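Local atomic coordinates of bifunctional thiamine biosynthesis protein ThiDN (Methanocaldococcus jannaschii DSM 2661, PDB entry 2PHP), a protein that probably phosphorylates hydroxymethylpyrimidine and its phosphate and, through its C-terminal ThiN domain, condenses the product with thiazole phosphate to form thiamine phosphate. Residues A95-K100 and K172-I177; A80-S85 and M159-G164; Y17-L22 and S35-S40. One frame throughout, in Å; residues are numbered along the deposited sequence.

Interaction 1 (A95-K100 and K172-I177); sequences ACMNIK and KKVEVI
Val-174 and Ile-177, one helical turn apart, press down on Met-97 and Ile-99, two residues of strand 95-100 that point to the same side of the sheet. Helix and strand run nearly alongside each other in the same direction, with 25° between their axes, which pass 10.4 Å apart. The helix meets the strand side with valine and isoleucine, while lysines take its flanks. Lys-172 makes a weak hydrogen bond to Tyr-5 of the second subunit. Lys-173 leans over strand 159-164, where its amino group forms a salt bridge with Asp-146 and a hydrogen bond with the backbone oxygen of Leu-163. At Val-174 the contact proper begins. Its CG2 methyl touches both strand residues, lying 4.0 Å from SE of Met-97, a selenomethionine, and 4.3 Å from CG2 of Ile-99. The long side chain of Met-97 leaves the strand almost fully extended (chi1 173°) and meets the valine at about a right angle. Next comes Ile-177, whose CG2 touches CD1 of Ile-99 at 4.1 Å. Ile-99 holds CG1 between its backbone N and carbonyl carbon (chi1 68°), and its two arms divide the work, CG2 serving Val-174 and CD1 serving Ile-177. Beta-branched Val-174, Ile-99 and Ile-177 and the long, flexible Met-97 are all apolar and suit this buried layer. Cys-96 and Asn-98, alternating with them, face helix 77-87 on the other side, so the strand is covered twice, as is characteristic of a central strand in an alpha/beta/alpha sandwich such as this ThiN domain.

Interaction 2 (A80-S85 and M159-G164); sequences AKIILS and MIRVLG
The closest meeting here is between Ile-82, on the inner side of helix 77-87, and the aliphatic stem of Arg-161 on strand 159-164. The CD1 methyl of Ile-82 lies 3.4 Å from CD of Arg-161, a tight fit, and 3.7 Å from its NE, so that it sits at the edge of the guanidinium, near its plane. The two side chains meet at about a right angle. An arginine suits the place because it offers methylenes to the helix, extended from CG to NE (chi2 170°), and then carries its charge past the isoleucine to a salt bridge with Asp-150. CB of Met-159, a selenomethionine, lies 3.5 Å above one face of the Arg-161 guanidinium, toward its rim. Packing is slacker toward Leu-163, whose CD2 stands 4.5 Å from CG2 of Ile-82. Lys-81, Leu-84 and Ser-85, which take no part in the contact, are partly exposed, though Ser-85 still leans on helix 129-141. There Ser-85 OG donates to Lys-81 O at 2.8 Å, while Ser-85 N reaches the same oxygen from the opposite face of its carbonyl plane, a familiar way for serine to satisfy its hydroxyl within a helix. This is helix-on-sheet packing, joining one outer helical layer to the central sheet of an alpha/beta/alpha sandwich.

Interaction 3 (Y17-L22 and S35-S40); sequences YAIYLL and SNIAES
Ile-19 in the last turns of helix 8-22 and Ile-37 in strand 37-40 mark the nearest approach of the two backbones, with 8.4 Å between their CA atoms. That spacing is bridged by side chains alone. Ile-37 points from the strand at the helix and splits its grip between two neighbours. Its CG1 arm stands anti to the backbone N (chi1 -176°) and carries CD1 to within 4.0 Å of CB of Ala-18. The other arm, CG2, meets CD1 of Ile-19 at 3.5 Å. Ile-19 starts off to one side of the strand, but the bend at its second torsion (chi2 -63°) brings CD1 round, and the two isoleucines slide past each other in opposite directions. Ala-18, being small, lets the helix settle close. In this alpha/beta/alpha sandwich the first helix lies on the same sheet face as helix 167-185, whose Val-171 touches Ala-18, Leu-22 and Ile-37 alike. Just before Ile-37, Asn-36 bends its amide back so that OD1 accepts from Ile-37 N at 2.7 Å, a bent bond with the donor tilted 26° from the carbonyl plane; the same oxygen also accepts from Leu-53 N. On the helix flank turned toward another chain, CG of Leu-21 lies 3.7 Å above the plane of the Tyr-17 ring, toward its rim, and both residues pack on Tyr-5 of the second subunit.

All three contacts hang on one mixed sheet, in which strands 37-40, 95-100 and 159-164 are consecutive antiparallel neighbours. Interactions 1 and 3 lie on one face, under helices 167-185 and 8-22, with centres about 9 Å apart. Interaction 2 lies on the other face, under helix 77-87, its centre about 11 Å from that of interaction 1 and 13 Å from that of interaction 3. Along the chain, interaction 3 closes first as a local unit; interactions 1 and 2 then interleave, their segments alternating. The interleaving ties the middle of the chain to its end, and the shared sheet brings in the early segments, consistent with one compact domain.

Interaction 1 (A95-K100 and K172-I177)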
loop_
_atom_site.group_PDB
_atom_site.type_symbol
_atom_site.label_atom_id
_atom_site.label_comp_id
_atom_site.label_asym_id
_atom_site.label_seq_id
_atom_site.Cartn_x
_atom_site.Cartn_y
_atom_site.Cartn_z
ATOM N N ALA B 95 14.242 19.548 -10.858
ATOM C CA ALA B 95 13.022 18.989 -10.273
ATOM C C ALA B 95 11.732 19.756 -10.516
ATOM O O ALA B 95 11.733 20.979 -10.708
ATOM C CB ALA B 95 13.219 18.789 -8.770
ATOM N N CYS B 96 10.623 19.020 -10.470
ATOM C CA CYS B 96 9.303 19.595 -10.688
ATOM C C CYS B 96 8.185 18.739 -10.093
ATOM O O CYS B 96 8.267 17.507 -10.065
ATOM C CB CYS B 96 9.063 19.775 -12.189
ATOM S SG CYS B 96 7.402 20.355 -12.643
HETATM N N MSE B 97 7.144 19.413 -9.616
HETATM C CA MSE B 97 5.974 18.749 -9.049
HETATM C C MSE B 97 4.736 19.504 -9.509
HETATM O O MSE B 97 4.707 20.733 -9.438
HETATM C CB MSE B 97 6.023 18.768 -7.522
HETATM C CG MSE B 97 4.746 18.249 -6.889
HETATM SE SE MSE B 97 4.868 18.125 -4.973
HETATM C CE MSE B 97 3.249 17.133 -4.596
ATOM N N ASN B 98 3.721 18.788 -9.985
ATOM C CA ASN B 98 2.501 19.457 -10.420
ATOM C C ASN B 98 1.488 19.439 -9.285
ATOM O O ASN B 98 1.333 18.422 -8.612
ATOM C CB ASN B 98 1.916 18.792 -11.669
ATOM C CG ASN B 98 1.459 17.361 -11.424
ATOM O OD1 ASN B 98 2.268 16.479 -11.126
ATOM N ND2 ASN B 98 0.153 17.126 -11.549
ATOM N N ILE B 99 0.824 20.573 -9.060
ATOM C CA ILE B 99 -0.183 20.681 -8.007
ATOM C C ILE B 99 -1.449 21.343 -8.540
ATOM O O ILE B 99 -1.447 21.941 -9.622
ATOM C CB ILE B 99 0.337 21.485 -6.794
ATOM C CG1 ILE B 99 0.536 22.952 -7.176
ATOM C CG2 ILE B 99 1.653 20.890 -6.304
ATOM C CD1 ILE B 99 1.025 23.804 -6.011
ATOM N N LYS B 100 -2.532 21.218 -7.785
ATOM C CA LYS B 100 -3.804 21.778 -8.199
ATOM C C LYS B 100 -3.738 23.289 -8.436
ATOM O O LYS B 100 -3.068 24.031 -7.711
ATOM C CB LYS B 100 -4.865 21.444 -7.158
ATOM C CG LYS B 100 -6.259 21.895 -7.515
ATOM C CD LYS B 100 -7.193 21.702 -6.331
ATOM C CE LYS B 100 -8.633 22.010 -6.710
ATOM N NZ LYS B 100 -9.508 21.875 -5.518
ATOM N N LYS B 172 9.630 22.256 -0.456
ATOM C CA LYS B 172 9.639 23.371 0.489
ATOM C C LYS B 172 8.773 24.502 -0.074
ATOM O O LYS B 172 7.984 25.093 0.660
ATOM C CB LYS B 172 11.071 23.861 0.737
ATOM C CG LYS B 172 11.953 22.854 1.479
ATOM C CD LYS B 172 11.443 22.577 2.886
ATOM C CE LYS B 172 12.346 21.589 3.614
ATOM N NZ LYS B 172 13.771 22.040 3.593
ATOM N N LYS B 173 8.911 24.793 -1.370
ATOM C CA LYS B 173 8.103 25.839 -2.003
ATOM C C LYS B 173 6.620 25.467 -1.926
ATOM O O LYS B 173 5.771 26.308 -1.594
ATOM C CB LYS B 173 8.493 26.032 -3.475
ATOM C CG LYS B 173 9.893 26.585 -3.687
ATOM C CD LYS B 173 10.203 26.766 -5.171
ATOM C CE LYS B 173 11.687 27.016 -5.406
ATOM N NZ LYS B 173 11.977 27.211 -6.853
ATOM N N VAL B 174 6.318 24.206 -2.244
ATOM C CA VAL B 174 4.945 23.703 -2.206
ATOM C C VAL B 174 4.321 23.866 -0.819
ATOM O O VAL B 174 3.134 24.164 -0.700
ATOM C CB VAL B 174 4.874 22.206 -2.607
ATOM C CG1 VAL B 174 3.511 21.628 -2.229
ATOM C CG2 VAL B 174 5.112 22.053 -4.111
ATOM N N GLU B 175 5.117 23.665 0.227
ATOM C CA GLU B 175 4.612 23.813 1.588
ATOM C C GLU B 175 4.201 25.265 1.839
ATOM O O GLU B 175 3.186 25.533 2.473
ATOM C CB GLU B 175 5.680 23.397 2.596
ATOM C CG GLU B 175 5.310 23.643 4.053
ATOM C CD GLU B 175 6.400 23.181 4.998
ATOM O OE1 GLU B 175 7.578 23.495 4.732
ATOM O OE2 GLU B 175 6.083 22.510 6.003
ATOM N N VAL B 176 4.999 26.199 1.338
ATOM C CA VAL B 176 4.699 27.614 1.503
ATOM C C VAL B 176 3.372 27.907 0.805
ATOM O O VAL B 176 2.488 28.553 1.376
ATOM C CB VAL B 176 5.817 28.495 0.886
ATOM C CG1 VAL B 176 5.414 29.966 0.925
ATOM C CG2 VAL B 176 7.124 28.279 1.645
ATOM N N ILE B 177 3.238 27.411 -0.423
ATOM C CA ILE B 177 2.030 27.604 -1.211
ATOM C C ILE B 177 0.822 26.990 -0.512
ATOM O O ILE B 177 -0.257 27.587 -0.471
ATOM C CB ILE B 177 2.177 26.965 -2.616
ATOM C CG1 ILE B 177 3.229 27.721 -3.427
ATOM C CG2 ILE B 177 0.838 26.967 -3.344
ATOM C CD1 ILE B 177 3.533 27.094 -4.774
#

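Interaction 2 (A80-S85 and M159-G164)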
loop_
_atom_site.group_PDB
_atom_site.type_symbol
_atom_site.label_atom_id
_atom_site.label_comp_id
_atom_site.label_asym_id
_atom_site.label_seq_id
_atom_site.Cartn_x
_atom_site.Cartn_y
_atom_site.Cartn_z
ATOM N N ALA B 80 8.965 14.769 -17.047
ATOM C CA ALA B 80 10.319 14.774 -17.583
ATOM C C ALA B 80 10.420 15.821 -18.702
ATOM O O ALA B 80 11.416 16.539 -18.797
ATOM C CB ALA B 80 10.674 13.393 -18.122
ATOM N N LYS B 81 9.392 15.903 -19.543
ATOM C CA LYS B 81 9.377 16.875 -20.641
ATOM C C LYS B 81 9.521 18.290 -20.086
ATOM O O LYS B 81 10.175 19.136 -20.688
ATOM C CB LYS B 81 8.070 16.781 -21.438
ATOM C CG LYS B 81 7.888 15.502 -22.260
ATOM C CD LYS B 81 6.573 15.561 -23.033
ATOM C CE LYS B 81 6.161 14.212 -23.612
ATOM N NZ LYS B 81 7.105 13.732 -24.657
ATOM N N ILE B 82 8.907 18.546 -18.934
ATOM C CA ILE B 82 8.994 19.867 -18.329
ATOM C C ILE B 82 10.416 20.158 -17.837
ATOM O O ILE B 82 10.979 21.208 -18.143
ATOM C CB ILE B 82 8.013 20.017 -17.146
ATOM C CG1 ILE B 82 6.570 19.919 -17.648
ATOM C CG2 ILE B 82 8.255 21.350 -16.448
ATOM C CD1 ILE B 82 5.520 19.779 -16.526
ATOM N N ILE B 83 10.993 19.225 -17.085
ATOM C CA ILE B 83 12.347 19.402 -16.564
ATOM C C ILE B 83 13.399 19.539 -17.668
ATOM O O ILE B 83 14.223 20.450 -17.631
ATOM C CB ILE B 83 12.734 18.242 -15.622
ATOM C CG1 ILE B 83 11.789 18.245 -14.412
ATOM C CG2 ILE B 83 14.191 18.394 -15.176
ATOM C CD1 ILE B 83 11.868 17.016 -13.539
ATOM N N LEU B 84 13.378 18.642 -18.648
ATOM C CA LEU B 84 14.342 18.726 -19.737
ATOM C C LEU B 84 14.193 20.024 -20.517
ATOM O O LEU B 84 15.183 20.571 -21.004
ATOM C CB LEU B 84 14.208 17.528 -20.677
ATOM C CG LEU B 84 15.017 16.304 -20.236
ATOM C CD1 LEU B 84 14.525 15.823 -18.875
ATOM C CD2 LEU B 84 14.895 15.203 -21.277
ATOM N N SER B 85 12.963 20.522 -20.637
ATOM C CA SER B 85 12.735 21.778 -21.347
ATOM C C SER B 85 13.294 22.953 -20.543
ATOM O O SER B 85 14.013 23.798 -21.072
ATOM C CB SER B 85 11.239 22.003 -21.596
ATOM O OG SER B 85 10.728 21.103 -22.565
HETATM N N MSE B 159 -3.400 23.690 -14.286
HETATM C CA MSE B 159 -2.325 23.166 -13.443
HETATM C C MSE B 159 -1.276 24.179 -13.004
HETATM O O MSE B 159 -0.985 25.132 -13.718
HETATM C CB MSE B 159 -1.587 22.048 -14.189
HETATM C CG MSE B 159 -0.795 21.107 -13.290
HETATM SE SE MSE B 159 -2.035 19.960 -12.319
HETATM C CE MSE B 159 -2.913 19.202 -13.874
ATOM N N ILE B 160 -0.708 23.955 -11.822
ATOM C CA ILE B 160 0.375 24.792 -11.317
ATOM C C ILE B 160 1.572 23.853 -11.210
ATOM O O ILE B 160 1.493 22.801 -10.577
ATOM C CB ILE B 160 0.104 25.366 -9.911
ATOM C CG1 ILE B 160 -0.950 26.472 -9.978
ATOM C CG2 ILE B 160 1.410 25.922 -9.329
ATOM C CD1 ILE B 160 -1.392 26.965 -8.618
ATOM N N ARG B 161 2.673 24.218 -11.845
ATOM C CA ARG B 161 3.870 23.395 -11.797
ATOM C C ARG B 161 4.966 24.147 -11.035
ATOM O O ARG B 161 5.335 25.262 -11.399
ATOM C CB ARG B 161 4.301 23.049 -13.228
ATOM C CG ARG B 161 3.165 22.424 -14.040
ATOM C CD ARG B 161 3.485 22.284 -15.518
ATOM N NE ARG B 161 2.353 21.716 -16.255
ATOM C CZ ARG B 161 1.277 22.401 -16.637
ATOM N NH1 ARG B 161 1.172 23.703 -16.372
ATOM N NH2 ARG B 161 0.287 21.777 -17.259
ATOM N N VAL B 162 5.452 23.537 -9.955
ATOM C CA VAL B 162 6.497 24.115 -9.119
ATOM C C VAL B 162 7.851 23.502 -9.506
ATOM O O VAL B 162 8.006 22.281 -9.514
ATOM C CB VAL B 162 6.196 23.855 -7.613
ATOM C CG1 VAL B 162 7.301 24.422 -6.740
ATOM C CG2 VAL B 162 4.847 24.483 -7.234
ATOM N N LEU B 163 8.820 24.353 -9.839
ATOM C CA LEU B 163 10.148 23.895 -10.249
ATOM C C LEU B 163 11.213 24.293 -9.229
ATOM O O LEU B 163 10.991 25.176 -8.400
ATOM C CB LEU B 163 10.516 24.484 -11.622
ATOM C CG LEU B 163 9.602 24.198 -12.824
ATOM C CD1 LEU B 163 8.324 25.009 -12.708
ATOM C CD2 LEU B 163 10.310 24.567 -14.121
ATOM N N GLY B 164 12.372 23.645 -9.296
ATOM C CA GLY B 164 13.443 23.950 -8.362
ATOM C C GLY B 164 14.708 23.181 -8.683
ATOM O O GLY B 164 14.737 22.402 -9.638
#

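Interaction 3 (Y17-L22 and S35-S40)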
loop_
_atom_site.group_PDB
_atom_site.type_symbol
_atom_site.label_atom_id
_atom_site.label_comp_id
_atom_site.label_asym_id
_atom_site.label_seq_id
_atom_site.Cartn_x
_atom_site.Cartn_y
_atom_site.Cartn_z
ATOM N N TYR B 17 13.394 11.796 0.347
ATOM C CA TYR B 17 13.227 12.696 1.480
ATOM C C TYR B 17 12.109 13.694 1.197
ATOM O O TYR B 17 11.363 14.062 2.098
ATOM C CB TYR B 17 14.528 13.450 1.790
ATOM C CG TYR B 17 14.402 14.306 3.028
ATOM C CD1 TYR B 17 14.153 13.728 4.275
ATOM C CD2 TYR B 17 14.488 15.693 2.953
ATOM C CE1 TYR B 17 13.989 14.513 5.418
ATOM C CE2 TYR B 17 14.328 16.486 4.085
ATOM C CZ TYR B 17 14.077 15.889 5.310
ATOM O OH TYR B 17 13.898 16.673 6.425
ATOM N N ALA B 18 11.993 14.131 -0.055
ATOM C CA ALA B 18 10.938 15.068 -0.421
ATOM C C ALA B 18 9.577 14.449 -0.114
ATOM O O ALA B 18 8.675 15.140 0.360
ATOM C CB ALA B 18 11.027 15.417 -1.903
ATOM N N ILE B 19 9.441 13.148 -0.379
ATOM C CA ILE B 19 8.186 12.434 -0.139
ATOM C C ILE B 19 7.935 12.289 1.370
ATOM O O ILE B 19 6.796 12.419 1.843
ATOM C CB ILE B 19 8.203 11.015 -0.796
ATOM C CG1 ILE B 19 8.360 11.132 -2.314
ATOM C CG2 ILE B 19 6.920 10.267 -0.468
ATOM C CD1 ILE B 19 7.213 11.842 -2.997
ATOM N N TYR B 20 9.002 12.016 2.116
ATOM C CA TYR B 20 8.904 11.871 3.564
ATOM C C TYR B 20 8.348 13.176 4.142
ATOM O O TYR B 20 7.554 13.161 5.087
ATOM C CB TYR B 20 10.284 11.562 4.145
ATOM C CG TYR B 20 10.371 11.615 5.658
ATOM C CD1 TYR B 20 9.999 10.522 6.447
ATOM C CD2 TYR B 20 10.831 12.768 6.303
ATOM C CE1 TYR B 20 10.089 10.578 7.847
ATOM C CE2 TYR B 20 10.923 12.834 7.691
ATOM C CZ TYR B 20 10.552 11.741 8.457
ATOM O OH TYR B 20 10.649 11.833 9.831
ATOM N N LEU B 21 8.757 14.305 3.563
ATOM C CA LEU B 21 8.284 15.612 4.020
ATOM C C LEU B 21 6.832 15.823 3.603
ATOM O O LEU B 21 6.026 16.378 4.357
ATOM C CB LEU B 21 9.149 16.740 3.437
ATOM C CG LEU B 21 10.591 16.870 3.954
ATOM C CD1 LEU B 21 11.322 17.989 3.214
ATOM C CD2 LEU B 21 10.567 17.154 5.454
ATOM N N LEU B 22 6.504 15.371 2.397
ATOM C CA LEU B 22 5.154 15.515 1.875
ATOM C C LEU B 22 4.151 14.752 2.740
ATOM O O LEU B 22 3.067 15.260 3.037
ATOM C CB LEU B 22 5.093 14.992 0.438
ATOM C CG LEU B 22 4.398 15.848 -0.624
ATOM C CD1 LEU B 22 3.075 16.368 -0.083
ATOM C CD2 LEU B 22 5.296 17.002 -1.024
ATOM N N SER B 35 -0.978 14.150 -8.450
ATOM C CA SER B 35 0.304 14.835 -8.565
ATOM C C SER B 35 1.456 13.847 -8.624
ATOM O O SER B 35 1.327 12.697 -8.214
ATOM C CB SER B 35 0.551 15.739 -7.355
ATOM O OG SER B 35 -0.451 16.716 -7.207
ATOM N N ASN B 36 2.589 14.308 -9.135
ATOM C CA ASN B 36 3.781 13.475 -9.158
ATOM C C ASN B 36 4.948 14.420 -8.921
ATOM O O ASN B 36 4.824 15.631 -9.122
ATOM C CB ASN B 36 3.949 12.756 -10.502
ATOM C CG ASN B 36 4.865 11.525 -10.395
ATOM O OD1 ASN B 36 5.598 11.356 -9.410
ATOM N ND2 ASN B 36 4.825 10.669 -11.410
ATOM N N ILE B 37 6.064 13.884 -8.457
ATOM C CA ILE B 37 7.241 14.704 -8.219
ATOM C C ILE B 37 8.406 13.981 -8.891
ATOM O O ILE B 37 8.551 12.756 -8.766
ATOM C CB ILE B 37 7.490 14.910 -6.699
ATOM C CG1 ILE B 37 8.672 15.865 -6.488
ATOM C CG2 ILE B 37 7.718 13.580 -6.018
ATOM C CD1 ILE B 37 8.785 16.404 -5.085
ATOM N N ALA B 38 9.214 14.743 -9.622
ATOM C CA ALA B 38 10.337 14.196 -10.360
ATOM C C ALA B 38 11.617 15.009 -10.214
ATOM O O ALA B 38 11.593 16.216 -9.941
ATOM C CB ALA B 38 9.975 14.088 -11.834
ATOM N N GLU B 39 12.740 14.332 -10.412
ATOM C CA GLU B 39 14.041 14.976 -10.333
ATOM C C GLU B 39 14.957 14.268 -11.318
ATOM O O GLU B 39 14.911 13.039 -11.462
ATOM C CB GLU B 39 14.616 14.882 -8.921
ATOM C CG GLU B 39 15.855 15.760 -8.708
ATOM C CD GLU B 39 16.411 15.669 -7.291
ATOM O OE1 GLU B 39 15.639 15.885 -6.326
ATOM O OE2 GLU B 39 17.625 15.390 -7.137
ATOM N N SER B 40 15.786 15.050 -12.000
ATOM C CA SER B 40 16.700 14.499 -12.983
ATOM C C SER B 40 18.149 14.608 -12.560
ATOM O O SER B 40 18.500 15.325 -11.611
ATOM C CB SER B 40 16.562 15.244 -14.303
ATOM O OG SER B 40 17.155 16.528 -14.188
#